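Local coordinates for Lmo0325 protein (Listeria monocytogenes EGD-e, PDB 4RYK) that probably binds DNA through an N-terminal helix-turn-helix domain, as expected of an Rgg-type transcriptional regulator with a helical-repeat C-terminal domain, at residues Ser113-Arg116 and Lys117-His121; Gln125-Asn128 and His129-Thr133; Leu225-Glu228 and Lys229-Glu232; Val291-Lys294 and Gln295-Lys299. All blocks are in the same frame, centred on the assembly; numbering follows the deposited sequence.

Contact 1: residues Ser113-Arg116 and Lys117-His121; sequences SEVR and KAILH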
loop_
_atom_site.group_PDB
_atom_site.type_symbol
_atom_site.label_atom_id
_atom_site.label_comp_id
_atom_site.label_asym_id
_atom_site.label_seq_id
_atom_site.Cartn_x
_atom_site.Cartn_y
_atom_site.Cartn_z
ATOM N N SER A 113 2.189 -23.483 13.200
ATOM C CA SER A 113 3.037 -23.360 12.047
ATOM C C SER A 113 2.844 -24.620 11.176
ATOM O O SER A 113 3.418 -24.705 10.080
ATOM C CB SER A 113 4.482 -23.125 12.486
ATOM O OG SER A 113 4.923 -24.106 13.408
ATOM N N GLU A 114 1.992 -25.568 11.634
ATOM C CA GLU A 114 1.688 -26.796 10.874
ATOM C C GLU A 114 1.239 -26.510 9.449
ATOM O O GLU A 114 1.694 -27.163 8.488
ATOM C CB GLU A 114 0.616 -27.664 11.545
ATOM C CG GLU A 114 1.076 -28.589 12.665
ATOM C CD GLU A 114 2.252 -29.482 12.295
ATOM O OE1 GLU A 114 3.318 -29.320 12.943
ATOM O OE2 GLU A 114 2.118 -30.336 11.373
ATOM N N VAL A 115 0.371 -25.532 9.277
ATOM C CA VAL A 115 -0.144 -25.248 7.928
ATOM C C VAL A 115 0.933 -24.645 7.078
ATOM O O VAL A 115 1.092 -25.020 5.943
ATOM C CB VAL A 115 -1.333 -24.313 7.943
ATOM C CG1 VAL A 115 -1.889 -24.121 6.550
ATOM C CG2 VAL A 115 -2.375 -24.952 8.758
ATOM N N ARG A 116 1.704 -23.726 7.633
ATOM C CA ARG A 116 2.791 -23.128 6.852
ATOM C C ARG A 116 3.807 -24.160 6.489
ATOM O O ARG A 116 4.300 -24.188 5.349
ATOM C CB ARG A 116 3.418 -21.972 7.607
ATOM C CG ARG A 116 2.504 -20.761 7.614
ATOM C CD ARG A 116 3.137 -19.598 8.351
ATOM N NE ARG A 116 2.369 -18.341 8.308
ATOM C CZ ARG A 116 2.880 -17.188 8.729
ATOM N NH1 ARG A 116 4.121 -17.154 9.209
ATOM N NH2 ARG A 116 2.164 -16.075 8.706
ATOM N N LYS A 117 4.121 -25.033 7.428
ATOM C CA LYS A 117 5.052 -26.145 7.124
ATOM C C LYS A 117 4.513 -27.066 6.066
ATOM O O LYS A 117 5.254 -27.497 5.189
ATOM C CB LYS A 117 5.379 -26.940 8.361
ATOM C CG LYS A 117 6.218 -26.125 9.320
ATOM C CD LYS A 117 6.785 -26.959 10.452
ATOM C CE LYS A 117 5.761 -27.289 11.506
ATOM N NZ LYS A 117 6.414 -27.187 12.849
ATOM N N ALA A 118 3.212 -27.337 6.115
ATOM C CA ALA A 118 2.616 -28.215 5.100
ATOM C C ALA A 118 2.735 -27.570 3.726
ATOM O O ALA A 118 3.012 -28.218 2.723
ATOM C CB ALA A 118 1.164 -28.539 5.453
ATOM N N ILE A 119 2.567 -26.259 3.669
ATOM C CA ILE A 119 2.665 -25.570 2.378
ATOM C C ILE A 119 4.063 -25.716 1.791
ATOM O O ILE A 119 4.256 -26.065 0.617
ATOM C CB ILE A 119 2.219 -24.093 2.509
ATOM C CG1 ILE A 119 0.680 -24.047 2.516
ATOM C CG2 ILE A 119 2.720 -23.244 1.354
ATOM C CD1 ILE A 119 0.154 -22.770 3.079
ATOM N N LEU A 120 5.040 -25.481 2.628
ATOM C CA LEU A 120 6.396 -25.609 2.225
ATOM C C LEU A 120 6.727 -27.044 1.788
ATOM O O LEU A 120 7.384 -27.248 0.779
ATOM C CB LEU A 120 7.281 -25.213 3.394
ATOM C CG LEU A 120 7.740 -23.772 3.538
ATOM C CD1 LEU A 120 8.434 -23.617 4.879
ATOM C CD2 LEU A 120 8.718 -23.392 2.444
ATOM N N HIS A 121 6.329 -28.037 2.587
ATOM C CA HIS A 121 6.584 -29.412 2.221
ATOM C C HIS A 121 6.000 -29.713 0.878
ATOM O O HIS A 121 6.677 -30.305 0.052
ATOM C CB HIS A 121 5.948 -30.373 3.202
ATOM C CG HIS A 121 6.818 -30.695 4.364
ATOM N ND1 HIS A 121 6.546 -30.254 5.643
ATOM C CD2 HIS A 121 7.946 -31.437 4.445
ATOM C CE1 HIS A 121 7.469 -30.711 6.470
ATOM N NE2 HIS A 121 8.327 -31.431 5.767
#

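Contact 2: residues Gln125-Asn128 and His129-Thr133; sequences QTIN and HYLRT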
loop_
_atom_site.group_PDB
_atom_site.type_symbol
_atom_site.label_atom_id
_atom_site.label_comp_id
_atom_site.label_asym_id
_atom_site.label_seq_id
_atom_site.Cartn_x
_atom_site.Cartn_y
_atom_site.Cartn_z
ATOM N N GLN A 125 8.077 -31.029 -2.441
ATOM C CA GLN A 125 7.784 -32.267 -3.195
ATOM C C GLN A 125 7.410 -31.944 -4.662
ATOM O O GLN A 125 7.915 -32.586 -5.590
ATOM C CB GLN A 125 6.658 -33.101 -2.579
ATOM C CG GLN A 125 6.819 -33.500 -1.119
ATOM C CD GLN A 125 5.493 -33.963 -0.497
ATOM O OE1 GLN A 125 4.403 -33.496 -0.857
ATOM N NE2 GLN A 125 5.586 -34.877 0.450
ATOM N N THR A 126 6.573 -30.937 -4.896
ATOM C CA THR A 126 6.220 -30.576 -6.268
ATOM C C THR A 126 7.420 -30.164 -7.125
ATOM O O THR A 126 7.561 -30.653 -8.252
ATOM C CB THR A 126 5.191 -29.456 -6.304
ATOM O OG1 THR A 126 4.083 -29.891 -5.530
ATOM C CG2 THR A 126 4.722 -29.182 -7.719
ATOM N N ILE A 127 8.271 -29.285 -6.598
ATOM C CA ILE A 127 9.432 -28.812 -7.354
ATOM C C ILE A 127 10.416 -29.956 -7.649
ATOM O O ILE A 127 10.845 -30.122 -8.770
ATOM C CB ILE A 127 10.169 -27.686 -6.606
ATOM C CG1 ILE A 127 9.273 -26.441 -6.550
ATOM C CG2 ILE A 127 11.507 -27.376 -7.284
ATOM C CD1 ILE A 127 9.782 -25.348 -5.637
ATOM N N ASN A 128 10.773 -30.745 -6.643
ATOM C CA ASN A 128 11.670 -31.880 -6.872
ATOM C C ASN A 128 11.170 -32.955 -7.877
ATOM O O ASN A 128 11.966 -33.417 -8.681
ATOM C CB ASN A 128 12.078 -32.513 -5.535
ATOM C CG ASN A 128 13.269 -31.816 -4.888
ATOM O OD1 ASN A 128 14.023 -31.078 -5.529
ATOM N ND2 ASN A 128 13.468 -32.093 -3.618
ATOM N N HIS A 129 9.887 -33.351 -7.832
ATOM C CA HIS A 129 9.246 -34.187 -8.893
ATOM C C HIS A 129 9.423 -33.541 -10.265
ATOM O O HIS A 129 9.864 -34.215 -11.197
ATOM C CB HIS A 129 7.734 -34.439 -8.623
ATOM C CG HIS A 129 7.002 -35.213 -9.706
ATOM N ND1 HIS A 129 7.381 -36.477 -10.124
ATOM C CD2 HIS A 129 5.870 -34.922 -10.403
ATOM C CE1 HIS A 129 6.541 -36.911 -11.053
ATOM N NE2 HIS A 129 5.613 -35.987 -11.238
ATOM N N TYR A 130 9.089 -32.254 -10.393
ATOM C CA TYR A 130 9.271 -31.530 -11.671
ATOM C C TYR A 130 10.714 -31.574 -12.176
ATOM O O TYR A 130 10.917 -31.724 -13.378
ATOM C CB TYR A 130 8.821 -30.073 -11.566
ATOM C CG TYR A 130 9.223 -29.203 -12.742
ATOM C CD1 TYR A 130 10.420 -28.464 -12.722
ATOM C CD2 TYR A 130 8.421 -29.122 -13.875
ATOM C CE1 TYR A 130 10.800 -27.663 -13.806
ATOM C CE2 TYR A 130 8.789 -28.317 -14.959
ATOM C CZ TYR A 130 9.979 -27.582 -14.929
ATOM O OH TYR A 130 10.332 -26.785 -16.016
ATOM N N LEU A 131 11.693 -31.457 -11.265
ATOM C CA LEU A 131 13.133 -31.646 -11.592
ATOM C C LEU A 131 13.518 -33.041 -12.130
ATOM O O LEU A 131 14.512 -33.173 -12.804
ATOM C CB LEU A 131 14.001 -31.357 -10.375
ATOM C CG LEU A 131 13.904 -29.936 -9.842
ATOM C CD1 LEU A 131 14.903 -29.761 -8.699
ATOM C CD2 LEU A 131 14.122 -28.929 -10.967
ATOM N N ARG A 132 12.743 -34.074 -11.819
ATOM C CA ARG A 132 12.979 -35.435 -12.331
ATOM C C ARG A 132 12.070 -35.855 -13.506
ATOM O O ARG A 132 12.395 -36.812 -14.195
ATOM C CB ARG A 132 12.854 -36.475 -11.196
ATOM C CG ARG A 132 14.159 -36.716 -10.436
ATOM C CD ARG A 132 14.581 -35.479 -9.645
ATOM N NE ARG A 132 15.781 -35.664 -8.813
ATOM C CZ ARG A 132 16.109 -34.907 -7.756
ATOM N NH1 ARG A 132 15.332 -33.889 -7.347
ATOM N NH2 ARG A 132 17.228 -35.183 -7.096
ATOM N N THR A 133 10.938 -35.174 -13.711
ATOM C CA THR A 133 9.940 -35.551 -14.731
ATOM C C THR A 133 9.563 -34.270 -15.482
ATOM O O THR A 133 10.151 -33.218 -15.233
ATOM C CB THR A 133 8.675 -36.257 -14.109
ATOM O OG1 THR A 133 7.972 -35.386 -13.198
ATOM C CG2 THR A 133 9.051 -37.534 -13.360
#

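Contact 3: residues Leu225-Glu228 and Lys229-Glu232; sequences LVLE and KLKE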
loop_
_atom_site.group_PDB
_atom_site.type_symbol
_atom_site.label_atom_id
_atom_site.label_comp_id
_atom_site.label_asym_id
_atom_site.label_seq_id
_atom_site.Cartn_x
_atom_site.Cartn_y
_atom_site.Cartn_z
ATOM N N LEU A 225 -17.869 -14.619 -13.285
ATOM C CA LEU A 225 -18.133 -14.171 -11.913
ATOM C C LEU A 225 -16.896 -13.636 -11.250
ATOM O O LEU A 225 -16.911 -12.564 -10.619
ATOM C CB LEU A 225 -18.732 -15.296 -11.065
ATOM C CG LEU A 225 -20.137 -15.671 -11.540
ATOM C CD1 LEU A 225 -20.656 -16.909 -10.835
ATOM C CD2 LEU A 225 -21.113 -14.501 -11.415
ATOM N N VAL A 226 -15.810 -14.392 -11.368
ATOM C CA VAL A 226 -14.575 -14.013 -10.715
ATOM C C VAL A 226 -13.961 -12.747 -11.350
ATOM O O VAL A 226 -13.464 -11.880 -10.643
ATOM C CB VAL A 226 -13.571 -15.165 -10.710
ATOM C CG1 VAL A 226 -12.297 -14.728 -10.030
ATOM C CG2 VAL A 226 -14.137 -16.359 -9.953
ATOM N N LEU A 227 -14.020 -12.645 -12.677
ATOM C CA LEU A 227 -13.574 -11.444 -13.357
ATOM C C LEU A 227 -14.295 -10.211 -12.836
ATOM O O LEU A 227 -13.663 -9.164 -12.610
ATOM C CB LEU A 227 -13.765 -11.549 -14.879
ATOM C CG LEU A 227 -13.469 -10.283 -15.697
ATOM C CD1 LEU A 227 -12.034 -9.810 -15.536
ATOM C CD2 LEU A 227 -13.701 -10.506 -17.166
ATOM N N GLU A 228 -15.604 -10.310 -12.639
ATOM C CA GLU A 228 -16.367 -9.161 -12.131
ATOM C C GLU A 228 -15.802 -8.708 -10.765
ATOM O O GLU A 228 -15.750 -7.502 -10.446
ATOM C CB GLU A 228 -17.848 -9.534 -12.099
ATOM C CG GLU A 228 -18.798 -8.588 -11.380
ATOM C CD GLU A 228 -20.141 -9.263 -10.946
ATOM O OE1 GLU A 228 -20.591 -10.281 -11.574
ATOM O OE2 GLU A 228 -20.748 -8.758 -9.950
ATOM N N LYS A 229 -15.333 -9.657 -9.962
ATOM C CA LYS A 229 -14.732 -9.315 -8.679
ATOM C C LYS A 229 -13.385 -8.670 -8.847
ATOM O O LYS A 229 -13.028 -7.790 -8.088
ATOM C CB LYS A 229 -14.503 -10.536 -7.809
ATOM C CG LYS A 229 -15.773 -11.231 -7.359
ATOM C CD LYS A 229 -16.540 -10.453 -6.307
ATOM C CE LYS A 229 -18.015 -10.762 -6.541
ATOM N NZ LYS A 229 -18.789 -10.449 -5.365
ATOM N N LEU A 230 -12.609 -9.171 -9.792
ATOM C CA LEU A 230 -11.312 -8.577 -10.089
ATOM C C LEU A 230 -11.529 -7.111 -10.559
ATOM O O LEU A 230 -10.818 -6.219 -10.137
ATOM C CB LEU A 230 -10.604 -9.383 -11.156
ATOM C CG LEU A 230 -9.362 -8.707 -11.723
ATOM C CD1 LEU A 230 -8.338 -8.517 -10.645
ATOM C CD2 LEU A 230 -8.756 -9.554 -12.812
ATOM N N LYS A 231 -12.505 -6.894 -11.426
ATOM C CA LYS A 231 -12.865 -5.547 -11.883
ATOM C C LYS A 231 -13.234 -4.665 -10.701
ATOM O O LYS A 231 -12.658 -3.581 -10.518
ATOM C CB LYS A 231 -14.042 -5.556 -12.837
ATOM C CG LYS A 231 -13.757 -6.124 -14.210
ATOM C CD LYS A 231 -13.084 -5.099 -15.099
ATOM C CE LYS A 231 -12.949 -5.548 -16.560
ATOM N NZ LYS A 231 -12.475 -4.392 -17.391
ATOM N N GLU A 232 -14.159 -5.141 -9.876
ATOM C CA GLU A 232 -14.583 -4.368 -8.724
ATOM C C GLU A 232 -13.443 -4.070 -7.768
ATOM O O GLU A 232 -13.245 -2.921 -7.307
ATOM C CB GLU A 232 -15.676 -5.114 -7.993
ATOM C CG GLU A 232 -16.262 -4.354 -6.829
ATOM C CD GLU A 232 -17.236 -5.221 -6.031
ATOM O OE1 GLU A 232 -16.823 -6.045 -5.208
ATOM O OE2 GLU A 232 -18.423 -5.081 -6.260
#

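Contact 4: residues Val291-Lys294 and Gln295-Lys299; sequences VVLK and QFLEK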
loop_
_atom_site.group_PDB
_atom_site.type_symbol
_atom_site.label_atom_id
_atom_site.label_comp_id
_atom_site.label_asym_id
_atom_site.label_seq_id
_atom_site.Cartn_x
_atom_site.Cartn_y
_atom_site.Cartn_z
ATOM N N VAL A 291 2.644 -15.125 -24.135
ATOM C CA VAL A 291 2.658 -16.574 -24.135
ATOM C C VAL A 291 1.280 -17.097 -23.754
ATOM O O VAL A 291 0.734 -17.973 -24.409
ATOM C CB VAL A 291 3.693 -17.101 -23.142
ATOM C CG1 VAL A 291 3.592 -18.640 -22.999
ATOM C CG2 VAL A 291 5.058 -16.666 -23.625
ATOM N N VAL A 292 0.707 -16.551 -22.697
ATOM C CA VAL A 292 -0.619 -16.965 -22.334
ATOM C C VAL A 292 -1.559 -16.817 -23.510
ATOM O O VAL A 292 -2.406 -17.685 -23.779
ATOM C CB VAL A 292 -1.151 -16.147 -21.166
ATOM C CG1 VAL A 292 -2.555 -16.588 -20.815
ATOM C CG2 VAL A 292 -0.233 -16.280 -19.951
ATOM N N LEU A 293 -1.407 -15.717 -24.229
ATOM C CA LEU A 293 -2.368 -15.395 -25.273
ATOM C C LEU A 293 -2.227 -16.373 -26.425
ATOM O O LEU A 293 -3.234 -16.842 -26.988
ATOM C CB LEU A 293 -2.171 -13.973 -25.782
ATOM C CG LEU A 293 -2.998 -13.570 -26.995
ATOM C CD1 LEU A 293 -4.462 -13.825 -26.684
ATOM C CD2 LEU A 293 -2.804 -12.114 -27.367
ATOM N N LYS A 294 -0.989 -16.636 -26.813
ATOM C CA LYS A 294 -0.751 -17.569 -27.900
ATOM C C LYS A 294 -1.264 -18.968 -27.614
ATOM O O LYS A 294 -1.803 -19.614 -28.500
ATOM C CB LYS A 294 0.724 -17.670 -28.185
ATOM C CG LYS A 294 1.223 -16.489 -28.956
ATOM C CD LYS A 294 2.717 -16.414 -28.857
ATOM C CE LYS A 294 3.221 -15.180 -29.562
ATOM N NZ LYS A 294 4.625 -15.426 -29.952
ATOM N N GLN A 295 -1.055 -19.437 -26.393
ATOM C CA GLN A 295 -1.459 -20.787 -26.011
ATOM C C GLN A 295 -2.970 -20.831 -25.981
ATOM O O GLN A 295 -3.601 -21.787 -26.404
ATOM C CB GLN A 295 -0.859 -21.146 -24.640
ATOM C CG GLN A 295 0.669 -21.282 -24.674
ATOM C CD GLN A 295 1.130 -22.558 -25.390
ATOM O OE1 GLN A 295 0.715 -23.665 -25.027
ATOM N NE2 GLN A 295 2.002 -22.417 -26.402
ATOM N N PHE A 296 -3.564 -19.748 -25.528
ATOM C CA PHE A 296 -5.009 -19.675 -25.477
ATOM C C PHE A 296 -5.593 -19.753 -26.897
ATOM O O PHE A 296 -6.543 -20.500 -27.146
ATOM C CB PHE A 296 -5.406 -18.400 -24.766
ATOM C CG PHE A 296 -6.831 -18.047 -24.917
ATOM C CD1 PHE A 296 -7.240 -17.247 -25.955
ATOM C CD2 PHE A 296 -7.770 -18.503 -24.003
ATOM C CE1 PHE A 296 -8.572 -16.907 -26.085
ATOM C CE2 PHE A 296 -9.100 -18.138 -24.111
ATOM C CZ PHE A 296 -9.506 -17.343 -25.162
ATOM N N LEU A 297 -5.019 -19.003 -27.832
ATOM C CA LEU A 297 -5.512 -19.009 -29.201
ATOM C C LEU A 297 -5.425 -20.416 -29.782
ATOM O O LEU A 297 -6.323 -20.870 -30.468
ATOM C CB LEU A 297 -4.684 -18.078 -30.069
ATOM C CG LEU A 297 -4.795 -16.583 -29.812
ATOM C CD1 LEU A 297 -3.903 -15.807 -30.788
ATOM C CD2 LEU A 297 -6.246 -16.131 -29.884
ATOM N N GLU A 298 -4.329 -21.099 -29.496
ATOM C CA GLU A 298 -4.189 -22.481 -29.864
ATOM C C GLU A 298 -5.162 -23.461 -29.197
ATOM O O GLU A 298 -5.869 -24.184 -29.888
ATOM C CB GLU A 298 -2.777 -22.924 -29.576
ATOM C CG GLU A 298 -1.947 -23.035 -30.828
ATOM C CD GLU A 298 -0.948 -24.124 -30.664
ATOM O OE1 GLU A 298 -0.323 -24.120 -29.581
ATOM O OE2 GLU A 298 -0.821 -24.969 -31.566
ATOM N N LYS A 299 -5.179 -23.520 -27.873
ATOM C CA LYS A 299 -6.100 -24.411 -27.201
ATOM C C LYS A 299 -7.488 -24.127 -27.752
ATOM O O LYS A 299 -8.135 -24.999 -28.289
ATOM C CB LYS A 299 -6.082 -24.172 -25.695
ATOM C CG LYS A 299 -7.113 -24.984 -24.933
ATOM C CD LYS A 299 -6.909 -24.870 -23.427
ATOM C CE LYS A 299 -8.086 -25.420 -22.632
ATOM N NZ LYS A 299 -8.718 -26.621 -23.256
#

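Contact 1: residues Ser113-Arg116 and Lys117-His121
K117 folds its side chain back over the preceding turn of the helix, covering the backbone carbonyl of S113 and crossing the carboxylate arm of E114. Its methylenes lie against the oxygen, K117 CG standing 3.2 Å from S113 O. With CG anti to the carbonyl carbon (chi1 -69°) the chain starts out beside its own backbone N, and a bend at chi3 then turns the ammonium toward the N-terminal end of the helix. There NZ finds two loose partners: a weak hydrogen bond to S113 OG at 3.5 Å, and a long salt bridge in which K117 NZ and E114 OE1 are 3.8 Å apart. The E114 chain, bent at chi2, brings OE1 within 3.5 Å of K117 CE as well. The hydroxyl of S113 is held more firmly by the backbone of T110.

These residues form the opening turns of helix 113-132, within the all-helical C-terminal domain of the Rgg family. Regular i to i+4 bonds build it; the first, from K117 N to S113 O, is 2.8 Å long.

On the apolar flank, V115 CG1 meets I119 CD1 at 4.2 Å, making a short ridge that packs on I166 of helix 161-170 and on helix 143-153. R116 stretches out fully from CG to NE, away from the following turn, and its guanidinium forms salt bridges with D80 and E162, while the same side chain packs on M61 of the second subunit.

Contact 2: residues Gln125-Asn128 and His129-Thr133
H129 O is gripped by T133 OG1 at 3.0 Å and by R132 N at 2.9 Å, the donors arriving from opposite faces of the carbonyl plane, with a further weak bond from T133 N. The hydroxyl stands well above that plane, 59° out of it. Across the preceding turn, N128 and R132 run alongside each other in the same direction, with the amide and guanidinium planes nearly perpendicular at 87°. N128 OD1 sits 3.6 Å from R132 NH1, near the guanidinium plane at its edge, and the bend of R132 at chi2 is what swings the group back alongside N128.

L131 lies closer to oxygen atoms than to the I127 side chain. L131 CG rests 3.2 Å from I127 O, and L131 CD1 touches N128 OD1 at 3.5 Å, whereas I127 CG2 and L131 CG are 4.3 Å apart. I127 itself turns inward to V95 and M98 of helix 95-108.

The i to i+4 bonds are sound from H129 to L131, but the next, R132 N to N128 O, is weak at 3.3 Å with an N-H...O angle of 129°. The amide of R132 thus serves two oxygens and favours H129 O, three residues back. The regular ladder slackens accordingly, and the T133 hydroxyl and the R132 amide together satisfy the carbonyl of H129 near the C-terminal end of helix 113-132.

Contact 3: residues Leu225-Glu228 and Lys229-Glu232
K229 CB sits 3.3 Å from V226 O, and K229 CG approaches L225 O, so the base of this side chain is buried against the preceding turn of helix 220-235. Bends at chi2 (-72°) and chi3 then lead the rest of the chain away from that turn, and it packs on Y183, L187 and F207 of the neighbouring helices. E228 instead holds CG anti to the backbone N (chi1 169°) and extends outward; its OE2 stays 5.3 Å from K229 NZ, too far for an ion pair.

L227 covers the inner face. Its CD1 meets L230 CD2 at 4.3 Å and approaches K231 CG, and both leucines face helix 243-259.

The backbone bond from K231 N to L227 O is short, 2.8 Å. Two residues earlier, K229 N makes only weak bonds, to L225 O at 3.4 Å and to V226 O. The residue after K231, E232, hydrogen-bonds through OE1 to the hydroxyl of Y190 on helix 176-193. V226, L227 and L230 form the buried side of the helix and L225 and E228 are exposed, while the K229 chain lies along neighbouring helices, an arrangement consistent with the TPR-like C-terminal domain of Rgg regulators.

Contact 4: residues Val291-Lys294 and Gln295-Lys299
Helix 283-300, the last helix of the chain, lays an apolar stripe against its neighbours, and L293, F296 and L297 form that stripe here. L293 touches both of the others: its CD1 lies 4.2 Å from L297 CG and 4.5 Å from F296 CD1. Its CG is anti to the backbone N (chi1 173°), a setting that brings the branch over the following turn, where the L293 and L297 side chains cross at an angle.

L297 takes the other arrangement, with CG anti to the carbonyl carbon, and therefore drops back onto the carbonyl below it; L297 CG is 3.2 Å from L293 O. F296 CB touches V292 O at 3.2 Å. Beyond it the ring leads away from the preceding turn, although L293 O remains near the ring plane, at its edge.

Q295 repeats the folding-back on the exposed side, Q295 CG lying 3.3 Å from V291 O, and with the chain bent at chi2 (-73°) the amide stays on the N-terminal side of its own CA. Beneath these side chains the i to i+4 bonds are regular, that from L297 N to L293 O measuring 2.9 Å.

L293 inserts between Y251 and M258 of helix 243-259 and K271 and I274 of helix 263-279, while F296 and L297 both touch I302 in the tail. An amphipathic final helix packed on the preceding helical pair is consistent with a terminal helix closing the TPR-like helical array.

Contacts 1 and 2 share helix 113-132: contact 1 occupies its buried first turns and contact 2 its more exposed end, with centres 18 Å apart. Contacts 3 and 4 belong to later helices, 220-235 and 283-300, and approach each other to about 11 Å between nearest atoms, both packing on helix 243-259, which thus bridges them without direct touch. Contact 1 is about 30 Å from contact 3 and 34 Å from contact 4 between centres, whereas contact 2 comes within about 13 Å of contact 4 between nearest atoms. Contacts 1 and 3 also reach the second subunit, through R116 and K231. The bound glycan lies at T30-S34 in the N-terminal helix-turn-helix region, which none of the four contacts includes.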